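Local coordinates for glycosyl hyrolase, family 3 (Deinococcus radiodurans, PDB 3TEV), which probably hydrolyses O-glycosidic bonds, as a member of glycosyl hydrolase family 3 built on a TIM-barrel domain, at residues A[109-113]-A[166-170]; A[13-17]-A[314-318]; A[23-29]-A[47-53]. All coordinates share one frame; numbering follows the deposited sequence. Where two conformers were deposited one is given.

Contact 1: residues A[109-113]-A[166-170]; sequences LTEDV and AGHTR
Glu111 lies along helix 154-169 with its aliphatic part over Gly167 and its carboxylate beside Ala166 and Arg170. Its CG stands anti to the backbone N (chi1 -179°) and the chain stays extended beyond it, which carries the carboxylate along the neighbouring helix. On the way CG passes 3.9 Å from Gly167 CA, and Glu111 CD then comes 4.0 Å from the methyl CB of Ala166. The polar end is held by Arg170, whose NE donates to Glu111 OE2 at 2.8 Å. That bond is bent, 142° at the hydrogen; it uses the anti lone pair of OE2, and the oxygen lies slightly off the guanidinium plane. The two flat groups are turned 61° against each other and only OE2 meets the arginine, a one-oxygen salt bridge and not a coplanar, two-pronged one.

These residues join helix 107-124 to helix 154-169, two helices of the TIM-barrel domain, in a contact at the protein surface. The helices come close here, Glu111 CA lying 4.7 Å from Gly167 CA. A side chain on Gly167 would run into the carbonyl oxygen of Glu111, which sits 3.7 Å from Gly167 CA; the close approach is consistent with the absence of a CB at Gly167.

Farther along the same guanidinium edge, Arg170 NH2 reaches Asp112 OD1 at 3.2 Å, a weak bond; the carboxylate of Asp112 is turned nearly perpendicular to the guanidinium. Asp112 OD1 has its stronger partner in Gln108 NE2, one turn earlier on its own helix. Arg170 thus spans two neighbouring acids of helix 107-124, and its side chain also touches Ala115 of that helix. Glu111 additionally packs on Ala163, one turn before Gly167.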
ATOM      1  N   LEU A 109     -22.539 -10.264  -1.470  1.00 49.83           N
ATOM      2  CA  LEU A 109     -22.643  -9.324  -0.354  1.00 49.32           C
ATOM      3  C   LEU A 109     -21.315  -8.574  -0.119  1.00 48.61           C
ATOM      4  O   LEU A 109     -21.283  -7.338   0.025  1.00 48.80           O
ATOM      5  CB  LEU A 109     -23.070 -10.047   0.923  1.00 49.64           C
ATOM      6  CG  LEU A 109     -23.027  -9.257   2.242  1.00 49.72           C
ATOM      7  CD1 LEU A 109     -23.943  -8.032   2.218  1.00 48.92           C
ATOM      8  CD2 LEU A 109     -23.388 -10.178   3.415  1.00 51.69           C
ATOM      9  N   THR A 110     -20.221  -9.326  -0.094  1.00 47.32           N
ATOM     10  CA  THR A 110     -18.911  -8.754   0.131  1.00 46.08           C
ATOM     11  C   THR A 110     -18.629  -7.698  -0.918  1.00 46.01           C
ATOM     12  O   THR A 110     -18.203  -6.598  -0.585  1.00 45.60           O
ATOM     13  CB  THR A 110     -17.832  -9.842   0.119  1.00 45.97           C
ATOM     14  OG1 THR A 110     -18.128 -10.788   1.148  1.00 46.21           O
ATOM     15  CG2 THR A 110     -16.403  -9.250   0.331  1.00 44.42           C
ATOM     16  N   GLU A 111     -18.880  -8.026  -2.180  1.00 46.59           N
ATOM     17  CA  GLU A 111     -18.682  -7.056  -3.256  1.00 47.38           C
ATOM     18  C   GLU A 111     -19.515  -5.791  -3.024  1.00 48.01           C
ATOM     19  O   GLU A 111     -18.993  -4.686  -3.099  1.00 47.56           O
ATOM     20  CB  GLU A 111     -19.000  -7.669  -4.620  1.00 47.19           C
ATOM     21  CG  GLU A 111     -18.774  -6.693  -5.757  1.00 49.29           C
ATOM     22  CD  GLU A 111     -18.957  -7.292  -7.152  1.00 52.93           C
ATOM     23  OE1 GLU A 111     -18.833  -8.521  -7.364  1.00 52.90           O
ATOM     24  OE2 GLU A 111     -19.209  -6.496  -8.071  1.00 57.71           O
ATOM     25  N   ASP A 112     -20.802  -5.969  -2.710  1.00 49.12           N
ATOM     26  CA  ASP A 112     -21.711  -4.842  -2.560  1.00 50.13           C
ATOM     27  C   ASP A 112     -21.382  -3.950  -1.372  1.00 49.62           C
ATOM     28  O   ASP A 112     -21.599  -2.752  -1.436  1.00 49.90           O
ATOM     29  CB  ASP A 112     -23.166  -5.313  -2.459  1.00 51.37           C
ATOM     30  CG  ASP A 112     -23.686  -5.945  -3.754  1.00 53.41           C
ATOM     31  OD1 ASP A 112     -23.046  -5.820  -4.818  1.00 55.70           O
ATOM     32  OD2 ASP A 112     -24.745  -6.584  -3.698  1.00 55.24           O
ATOM     33  N   VAL A 113     -20.883  -4.526  -0.284  1.00 48.97           N
ATOM     34  CA  VAL A 113     -20.480  -3.720   0.881  1.00 48.63           C
ATOM     35  C   VAL A 113     -19.235  -2.873   0.548  1.00 47.49           C
ATOM     36  O   VAL A 113     -19.121  -1.704   0.931  1.00 47.34           O
ATOM     37  CB  VAL A 113     -20.223  -4.609   2.130  1.00 49.02           C
ATOM     38  CG1 VAL A 113     -19.502  -3.825   3.231  1.00 49.17           C
ATOM     39  CG2 VAL A 113     -21.543  -5.200   2.649  1.00 49.45           C
ATOM     40  N   ALA A 166     -13.336  -6.019  -6.696  1.00 41.39           N
ATOM     41  CA  ALA A 166     -14.290  -5.681  -7.755  1.00 42.50           C
ATOM     42  C   ALA A 166     -15.253  -4.577  -7.330  1.00 42.85           C
ATOM     43  O   ALA A 166     -15.634  -3.749  -8.131  1.00 43.42           O
ATOM     44  CB  ALA A 166     -15.068  -6.935  -8.223  1.00 42.50           C
ATOM     45  N   GLY A 167     -15.659  -4.583  -6.065  1.00 43.35           N
ATOM     46  CA  GLY A 167     -16.495  -3.519  -5.525  1.00 42.94           C
ATOM     47  C   GLY A 167     -15.827  -2.152  -5.571  1.00 43.03           C
ATOM     48  O   GLY A 167     -16.506  -1.150  -5.774  1.00 43.46           O
ATOM     49  N   HIS A 168     -14.506  -2.101  -5.386  1.00 42.52           N
ATOM     50  CA  HIS A 168     -13.780  -0.837  -5.457  1.00 42.44           C
ATOM     51  C   HIS A 168     -13.575  -0.421  -6.909  1.00 42.94           C
ATOM     52  O   HIS A 168     -13.899   0.686  -7.308  1.00 42.68           O
ATOM     53  CB  HIS A 168     -12.434  -0.943  -4.728  1.00 42.17           C
ATOM     54  CG  HIS A 168     -12.546  -0.762  -3.252  1.00 42.01           C
ATOM     55  ND1 HIS A 168     -12.871  -1.794  -2.400  1.00 43.32           N
ATOM     56  CD2 HIS A 168     -12.423   0.343  -2.480  1.00 41.34           C
ATOM     57  CE1 HIS A 168     -12.927  -1.336  -1.160  1.00 43.42           C
ATOM     58  NE2 HIS A 168     -12.662  -0.039  -1.182  1.00 42.11           N
ATOM     59  N   THR A 169     -13.022  -1.338  -7.683  1.00 44.05           N
ATOM     60  CA  THR A 169     -12.704  -1.141  -9.079  1.00 45.64           C
ATOM     61  C   THR A 169     -13.905  -0.637  -9.870  1.00 47.04           C
ATOM     62  O   THR A 169     -13.804   0.363 -10.594  1.00 47.32           O
ATOM     63  CB  THR A 169     -12.152  -2.461  -9.644  1.00 45.68           C
ATOM     64  OG1 THR A 169     -10.803  -2.619  -9.183  1.00 46.11           O
ATOM     65  CG2 THR A 169     -12.126  -2.448 -11.137  1.00 48.30           C
ATOM     66  N   ARG A 170     -15.052  -1.295  -9.708  1.00 48.17           N
ATOM     67  CA  ARG A 170     -16.238  -0.875 -10.448  1.00 49.99           C
ATOM     68  C   ARG A 170     -16.793   0.488  -9.997  1.00 50.08           C
ATOM     69  O   ARG A 170     -17.562   1.107 -10.732  1.00 50.19           O
ATOM     70  CB  ARG A 170     -17.323  -1.967 -10.455  1.00 50.29           C
ATOM     71  CG  ARG A 170     -18.055  -2.193  -9.134  1.00 53.02           C
ATOM     72  CD  ARG A 170     -19.015  -3.371  -9.332  1.00 58.20           C
ATOM     73  NE  ARG A 170     -19.862  -3.800  -8.213  1.00 59.44           N
ATOM     74  CZ  ARG A 170     -20.943  -3.150  -7.768  1.00 62.77           C
ATOM     75  NH1 ARG A 170     -21.256  -1.945  -8.275  1.00 63.38           N
ATOM     76  NH2 ARG A 170     -21.699  -3.688  -6.786  1.00 61.16           N
TER

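Contact 2: residues A[13-17]-A[314-318]; sequences LDPVR and QAAVA
With CG1 anti to the backbone N (chi1 179°), Val16 directs CG1 at Val317 and CG2 at the backbone of Ala318, while the bend of Gln314 at chi2 (-59°) folds its amide back toward the backbone of Val16. Together they fasten the N-terminal loop, which leads into strand 22-24 of the TIM barrel, onto the first turn of helix 314-330 near the other end of the modelled chain.

The apolar part centres on Val16, which is buried and has its CB directed toward the helix. Its CB lies 3.7 Å from Val317 CG2, and Val16 CG1 meets the same methyl at 3.8 Å. The second branch comes in over the main chain, with Val16 CG2 3.7 Å from Ala318 CA. The two methyls of Val16 therefore straddle successive helix residues, one against the Val317 side chain, the other mainly against the backbone of Ala318.

The polar part is slighter. Val16 N donates to Gln314 OE1 in a weak bond, long at 3.3 Å but fairly straight, 159° at the hydrogen. The same oxygen lies 3.8 Å from Val16 CB, so the amide covers the start of the valine side chain as well as its N-H. An alanine in place of Gln314 would remove this acceptor and the folded side chain, and would probably leave the N-H of Val16 without its helix partner and uncover one flank of the valine.

Residues farther along the helix hold the loop too: Arg325 forms a salt bridge with Asp14 OD2, and Arg321 donates to the carbonyl oxygen of Asp14. Gln314 OE1 also stands 4.1 Å from Pro15 CA.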
ATOM      1  N   LEU A  13      11.247  17.155 -20.464  1.00 51.70           N
ATOM      2  CA  LEU A  13      10.477  18.260 -19.916  1.00 50.21           C
ATOM      3  C   LEU A  13       9.936  17.993 -18.529  1.00 48.93           C
ATOM      4  O   LEU A  13       9.453  18.903 -17.877  1.00 49.24           O
ATOM      5  CB  LEU A  13       9.318  18.614 -20.845  1.00 50.02           C
ATOM      6  CG  LEU A  13       9.794  19.020 -22.229  1.00 50.66           C
ATOM      7  CD1 LEU A  13       8.605  19.332 -23.117  1.00 52.80           C
ATOM      8  CD2 LEU A  13      10.734  20.192 -22.127  1.00 49.95           C
ATOM      9  N   ASP A  14      10.023  16.756 -18.067  1.00 47.17           N
ATOM     10  CA  ASP A  14       9.288  16.370 -16.876  1.00 46.23           C
ATOM     11  C   ASP A  14      10.096  15.326 -16.092  1.00 44.99           C
ATOM     12  O   ASP A  14       9.625  14.210 -15.869  1.00 44.61           O
ATOM     13  CB  ASP A  14       7.908  15.842 -17.300  1.00 46.25           C
ATOM     14  CG  ASP A  14       6.926  15.750 -16.151  1.00 48.25           C
ATOM     15  OD1 ASP A  14       7.162  16.373 -15.084  1.00 51.70           O
ATOM     16  OD2 ASP A  14       5.898  15.054 -16.325  1.00 49.62           O
ATOM     17  N   PRO A  15      11.341  15.679 -15.699  1.00 43.98           N
ATOM     18  CA  PRO A  15      12.155  14.690 -14.985  1.00 42.72           C
ATOM     19  C   PRO A  15      11.504  14.270 -13.668  1.00 40.87           C
ATOM     20  O   PRO A  15      10.732  15.029 -13.086  1.00 40.33           O
ATOM     21  CB  PRO A  15      13.496  15.399 -14.753  1.00 43.09           C
ATOM     22  CG  PRO A  15      13.274  16.830 -15.106  1.00 44.26           C
ATOM     23  CD  PRO A  15      12.046  16.956 -15.930  1.00 43.80           C
ATOM     24  N   VAL A  16      11.769  13.043 -13.237  1.00 39.45           N
ATOM     25  CA  VAL A  16      11.165  12.520 -12.019  1.00 37.82           C
ATOM     26  C   VAL A  16      11.731  13.260 -10.817  1.00 37.34           C
ATOM     27  O   VAL A  16      12.931  13.446 -10.718  1.00 37.99           O
ATOM     28  CB  VAL A  16      11.419  11.017 -11.863  1.00 37.84           C
ATOM     29  CG1 VAL A  16      10.805  10.494 -10.552  1.00 36.54           C
ATOM     30  CG2 VAL A  16      10.850  10.258 -13.064  1.00 37.46           C
ATOM     31  N   ARG A  17      10.869  13.693  -9.915  1.00 36.23           N
ATOM     32  CA  ARG A  17      11.328  14.301  -8.678  1.00 35.37           C
ATOM     33  C   ARG A  17      11.205  13.314  -7.526  1.00 34.48           C
ATOM     34  O   ARG A  17      10.332  12.460  -7.539  1.00 34.21           O
ATOM     35  CB  ARG A  17      10.523  15.546  -8.387  1.00 35.42           C
ATOM     36  CG  ARG A  17      10.603  16.558  -9.516  1.00 36.95           C
ATOM     37  CD  ARG A  17       9.715  17.727  -9.217  1.00 38.86           C
ATOM     38  NE  ARG A  17      10.261  18.475  -8.091  1.00 41.26           N
ATOM     39  CZ  ARG A  17       9.623  19.459  -7.466  1.00 41.82           C
ATOM     40  NH1 ARG A  17       8.386  19.809  -7.865  1.00 39.86           N
ATOM     41  NH2 ARG A  17      10.234  20.082  -6.446  1.00 40.83           N
ATOM     42  N   GLN A 314      17.295   7.440 -13.553  1.00 41.54           N
ATOM     43  CA  GLN A 314      16.186   8.141 -14.193  1.00 42.26           C
ATOM     44  C   GLN A 314      15.211   7.246 -14.963  1.00 41.81           C
ATOM     45  O   GLN A 314      14.013   7.437 -14.849  1.00 41.98           O
ATOM     46  CB  GLN A 314      16.683   9.333 -15.054  1.00 42.99           C
ATOM     47  CG  GLN A 314      16.795  10.737 -14.281  1.00 46.32           C
ATOM     48  CD  GLN A 314      15.443  11.265 -13.656  1.00 51.24           C
ATOM     49  OE1 GLN A 314      14.374  11.261 -14.306  1.00 54.89           O
ATOM     50  NE2 GLN A 314      15.505  11.721 -12.403  1.00 51.13           N
ATOM     51  N   ALA A 315      15.701   6.281 -15.735  1.00 41.33           N
ATOM     52  CA  ALA A 315      14.809   5.415 -16.501  1.00 41.52           C
ATOM     53  C   ALA A 315      13.981   4.525 -15.568  1.00 41.17           C
ATOM     54  O   ALA A 315      12.770   4.362 -15.757  1.00 41.56           O
ATOM     55  CB  ALA A 315      15.596   4.564 -17.512  1.00 41.66           C
ATOM     56  N   ALA A 316      14.635   3.968 -14.551  1.00 40.15           N
ATOM     57  CA  ALA A 316      13.956   3.132 -13.582  1.00 38.87           C
ATOM     58  C   ALA A 316      12.874   3.927 -12.843  1.00 37.90           C
ATOM     59  O   ALA A 316      11.729   3.454 -12.719  1.00 38.39           O
ATOM     60  CB  ALA A 316      14.969   2.527 -12.595  1.00 38.96           C
ATOM     61  N   VAL A 317      13.194   5.134 -12.375  1.00 36.31           N
ATOM     62  CA  VAL A 317      12.185   5.892 -11.629  1.00 35.66           C
ATOM     63  C   VAL A 317      11.063   6.454 -12.526  1.00 35.67           C
ATOM     64  O   VAL A 317       9.930   6.672 -12.062  1.00 34.96           O
ATOM     65  CB  VAL A 317      12.768   6.976 -10.677  1.00 35.23           C
ATOM     66  CG1 VAL A 317      13.639   6.323  -9.596  1.00 35.04           C
ATOM     67  CG2 VAL A 317      13.530   8.041 -11.450  1.00 34.44           C
ATOM     68  N   ALA A 318      11.379   6.663 -13.803  1.00 35.75           N
ATOM     69  CA  ALA A 318      10.366   7.061 -14.785  1.00 36.16           C
ATOM     70  C   ALA A 318       9.298   5.975 -14.896  1.00 36.21           C
ATOM     71  O   ALA A 318       8.098   6.266 -14.898  1.00 36.81           O
ATOM     72  CB  ALA A 318      11.014   7.387 -16.183  1.00 35.20           C
TER

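Contact 3: residues A[23-29]-A[47-53]; sequences MIDLPGP and VCLFGKN
Leu26 and Val47 cross at about a right angle, and Leu26 CD1 lies 3.4 Å from Val47 CG1, a closeness left doubtful by two modelled conformers of Val47. The same methyl also touches Leu49 CD2. Ile24, on the same side of the sheet, crosses Val47 obliquely, its CG1 against Val47 CG2, whereas selenomethionine Met23 lays its SE 3.9 Å from Cys48 CB.

Strands 22-24 and 46-49 are the parallel neighbours of a beta-alpha-beta unit, with helix 33-42 between them in the chain, at the start of the TIM barrel. Ile24 pairs with Val47, and Cys48 N donates to Ile24 O. Beyond the strands the backbones part at Asp25 and Cys48 and close again at Pro29 and Asn53; a water accepts from Leu26 N and lies within hydrogen-bonding distance of Cys48 O and Asn53 OD1, bridging the segments.

Lys52 and Asn53 reach Leu26 O from opposite faces of its carbonyl plane. The ammonium of Lys52, at the end of an extended chain, lies 3.0 Å from that oxygen and forms a salt bridge with Asp25 OD2 at 2.9 Å, meeting the carboxylate from above its plane. The Asp25 and Lys52 side chains cross nearly perpendicularly; Asp25 OD1 accepts from Gly294 N, so both carboxylate oxygens are engaged.

Asn53 ND2 donates to two carbonyl oxygens of the other loop, Leu26 O (3.0 Å, 166°) and Gly28 O (3.0 Å, 178°). Both acceptors lie in its amide plane, while Phe50 N donates to Asn53 OD1 at 2.8 Å, on a lone pair. Bonds at both ends thus set the flip of the amide.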
HETATM    1  N   MSE A  23       4.647   8.665  -0.471  1.00 30.42           N
HETATM    2  CA  MSE A  23       3.301   8.864   0.025  1.00 31.29           C
HETATM    3  C   MSE A  23       3.483   9.297   1.478  1.00 32.34           C
HETATM    4  O   MSE A  23       4.105   8.581   2.291  1.00 32.81           O
HETATM    5  CB  MSE A  23       2.485   7.567  -0.052  1.00 31.27           C
HETATM    6  CG  MSE A  23       1.076   7.671   0.545  1.00 32.01           C
HETATM    7 SE   MSE A  23       0.016   6.045   0.255  0.75 31.98          SE
HETATM    8  CE  MSE A  23      -1.010   6.554  -1.309  1.00 32.42           C
ATOM      9  N   ILE A  24       2.948  10.463   1.805  1.00 32.78           N
ATOM     10  CA  ILE A  24       3.142  11.027   3.129  1.00 34.27           C
ATOM     11  C   ILE A  24       1.823  11.190   3.862  1.00 35.54           C
ATOM     12  O   ILE A  24       0.756  11.137   3.247  1.00 35.42           O
ATOM     13  CB  ILE A  24       3.819  12.399   3.049  1.00 33.99           C
ATOM     14  CG1 ILE A  24       2.896  13.391   2.348  1.00 34.32           C
ATOM     15  CG2 ILE A  24       5.174  12.300   2.354  1.00 32.48           C
ATOM     16  CD1 ILE A  24       3.357  14.864   2.506  1.00 35.76           C
ATOM     17  N   ASP A  25       1.903  11.412   5.169  1.00 37.24           N
ATOM     18  CA  ASP A  25       0.722  11.741   5.955  1.00 39.38           C
ATOM     19  C   ASP A  25       0.665  13.232   6.246  1.00 40.72           C
ATOM     20  O   ASP A  25       1.671  13.943   6.114  1.00 40.77           O
ATOM     21  CB  ASP A  25       0.628  10.887   7.246  1.00 39.55           C
ATOM     22  CG  ASP A  25       1.848  11.031   8.174  1.00 41.08           C
ATOM     23  OD1 ASP A  25       2.989  11.284   7.715  1.00 42.99           O
ATOM     24  OD2 ASP A  25       1.662  10.868   9.398  1.00 41.88           O
ATOM     25  N   LEU A  26      -0.523  13.683   6.638  1.00 42.66           N
ATOM     26  CA  LEU A  26      -0.810  15.088   6.907  1.00 44.10           C
ATOM     27  C   LEU A  26      -1.196  15.261   8.374  1.00 46.09           C
ATOM     28  O   LEU A  26      -1.691  14.329   8.997  1.00 45.57           O
ATOM     29  CB  LEU A  26      -1.960  15.546   6.012  1.00 43.82           C
ATOM     30  CG  LEU A  26      -1.750  15.264   4.525  1.00 43.71           C
ATOM     31  CD1 LEU A  26      -3.046  15.434   3.750  1.00 44.03           C
ATOM     32  CD2 LEU A  26      -0.613  16.131   3.956  1.00 41.55           C
ATOM     33  N   PRO A  27      -0.963  16.463   8.932  1.00 48.25           N
ATOM     34  CA  PRO A  27      -1.165  16.659  10.377  1.00 49.68           C
ATOM     35  C   PRO A  27      -2.623  16.634  10.872  1.00 51.20           C
ATOM     36  O   PRO A  27      -2.885  16.115  11.959  1.00 52.03           O
ATOM     37  CB  PRO A  27      -0.523  18.025  10.654  1.00 49.96           C
ATOM     38  CG  PRO A  27      -0.366  18.690   9.320  1.00 49.45           C
ATOM     39  CD  PRO A  27      -0.298  17.614   8.282  1.00 48.22           C
ATOM     40  N   GLY A  28      -3.560  17.180  10.104  1.00 51.86           N
ATOM     41  CA  GLY A  28      -4.932  17.296  10.583  1.00 53.24           C
ATOM     42  C   GLY A  28      -6.058  17.271   9.560  1.00 53.44           C
ATOM     43  O   GLY A  28      -5.854  16.891   8.415  1.00 52.88           O
ATOM     44  N   PRO A  29      -7.272  17.658   9.992  1.00 54.48           N
ATOM     45  CA  PRO A  29      -8.471  17.644   9.145  1.00 54.26           C
ATOM     46  C   PRO A  29      -8.543  18.783   8.125  1.00 53.90           C
ATOM     47  O   PRO A  29      -9.401  18.739   7.242  1.00 53.27           O
ATOM     48  CB  PRO A  29      -9.611  17.776  10.155  1.00 54.45           C
ATOM     49  CG  PRO A  29      -9.000  18.500  11.294  1.00 55.04           C
ATOM     50  CD  PRO A  29      -7.601  17.977  11.396  1.00 54.61           C
ATOM     51  N   VAL A  47      -0.706  10.935  -0.825  0.50 32.20           N
ATOM     52  CA  VAL A  47      -0.945  11.129   0.604  0.50 32.71           C
ATOM     53  C   VAL A  47      -1.865  10.040   1.129  0.50 33.50           C
ATOM     54  O   VAL A  47      -2.758   9.583   0.409  0.50 33.84           O
ATOM     55  CB  VAL A  47      -1.626  12.477   0.900  0.50 32.73           C
ATOM     56  CG1 VAL A  47      -2.245  12.438   2.281  0.50 33.03           C
ATOM     57  CG2 VAL A  47      -0.636  13.620   0.786  0.50 31.98           C
ATOM     58  N   CYS A  48      -1.653   9.622   2.375  1.00 33.93           N
ATOM     59  CA  CYS A  48      -2.540   8.644   3.003  1.00 35.49           C
ATOM     60  C   CYS A  48      -3.200   9.342   4.170  1.00 36.03           C
ATOM     61  O   CYS A  48      -2.529  10.049   4.923  1.00 36.79           O
ATOM     62  CB  CYS A  48      -1.800   7.385   3.461  1.00 35.60           C
ATOM     63  SG  CYS A  48      -2.996   6.095   4.054  1.00 38.84           S
ATOM     64  N   LEU A  49      -4.513   9.187   4.284  1.00 36.85           N
ATOM     65  CA  LEU A  49      -5.281   9.796   5.369  1.00 38.35           C
ATOM     66  C   LEU A  49      -5.591   8.789   6.465  1.00 40.13           C
ATOM     67  O   LEU A  49      -5.787   7.610   6.192  1.00 40.23           O
ATOM     68  CB  LEU A  49      -6.579  10.379   4.838  1.00 37.72           C
ATOM     69  CG  LEU A  49      -6.456  11.423   3.731  1.00 37.82           C
ATOM     70  CD1 LEU A  49      -7.822  11.792   3.227  1.00 38.54           C
ATOM     71  CD2 LEU A  49      -5.692  12.665   4.197  1.00 37.68           C
ATOM     72  N   PHE A  50      -5.622   9.271   7.703  1.00 42.51           N
ATOM     73  CA  PHE A  50      -5.909   8.457   8.884  1.00 44.28           C
ATOM     74  C   PHE A  50      -6.953   9.165   9.758  1.00 45.82           C
ATOM     75  O   PHE A  50      -7.402  10.261   9.432  1.00 46.05           O
ATOM     76  CB  PHE A  50      -4.625   8.232   9.688  1.00 44.27           C
ATOM     77  CG  PHE A  50      -3.555   7.517   8.927  1.00 44.15           C
ATOM     78  CD1 PHE A  50      -3.470   6.130   8.960  1.00 44.52           C
ATOM     79  CD2 PHE A  50      -2.640   8.224   8.154  1.00 43.29           C
ATOM     80  CE1 PHE A  50      -2.478   5.456   8.227  1.00 44.60           C
ATOM     81  CE2 PHE A  50      -1.649   7.570   7.425  1.00 43.32           C
ATOM     82  CZ  PHE A  50      -1.563   6.188   7.456  1.00 43.38           C
ATOM     83  N   GLY A  51      -7.314   8.539  10.872  1.00 47.50           N
ATOM     84  CA  GLY A  51      -8.307   9.076  11.809  1.00 49.55           C
ATOM     85  C   GLY A  51      -8.068  10.532  12.160  1.00 50.85           C
ATOM     86  O   GLY A  51      -9.000  11.338  12.151  1.00 51.07           O
ATOM     87  N   LYS A  52      -6.812  10.885  12.431  1.00 51.38           N
ATOM     88  CA  LYS A  52      -6.448  12.273  12.697  1.00 52.11           C
ATOM     89  C   LYS A  52      -6.853  13.255  11.574  1.00 52.28           C
ATOM     90  O   LYS A  52      -6.834  14.461  11.787  1.00 52.71           O
ATOM     91  CB  LYS A  52      -4.938  12.383  12.960  1.00 52.46           C
ATOM     92  CG  LYS A  52      -4.050  12.064  11.731  1.00 51.85           C
ATOM     93  CD  LYS A  52      -2.581  12.372  11.988  1.00 51.64           C
ATOM     94  CE  LYS A  52      -1.719  11.654  10.962  1.00 50.20           C
ATOM     95  NZ  LYS A  52      -0.404  12.301  10.785  1.00 49.34           N
ATOM     96  N   ASN A  53      -7.184  12.753  10.380  1.00 52.12           N
ATOM     97  CA  ASN A  53      -7.564  13.640   9.257  1.00 52.32           C
ATOM     98  C   ASN A  53      -9.061  13.667   8.952  1.00 54.01           C
ATOM     99  O   ASN A  53      -9.483  14.357   8.011  1.00 53.56           O
ATOM    100  CB  ASN A  53      -6.828  13.255   7.971  1.00 51.13           C
ATOM    101  CG  ASN A  53      -5.337  13.037   8.178  1.00 49.23           C
ATOM    102  OD1 ASN A  53      -4.856  11.894   8.133  1.00 46.82           O
ATOM    103  ND2 ASN A  53      -4.594  14.129   8.401  1.00 45.65           N
TER
HETATM  104  O   HOH W   1      -2.550  11.731   7.042  1.00 40.19           O

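The three contacts lie in one chain and none touches another. Contact 3 comes nearest the centre of the chain, joining two adjacent strands of the eight-stranded parallel barrel sheet and the loops that follow them. Contacts 1 and 2 lie farther out: contact 1 pairs helices 107-124 and 154-169, and contact 2 sets the N-terminal loop on helix 314-330. Their centres are 35 Å apart, while contact 3 is 25 Å from contact 1 and 26 Å from contact 2. In sequence, contact 2 encloses both others, and contact 3 closes before contact 1 opens. Contact 2 thus ties together the beginning and end of the barrel chain.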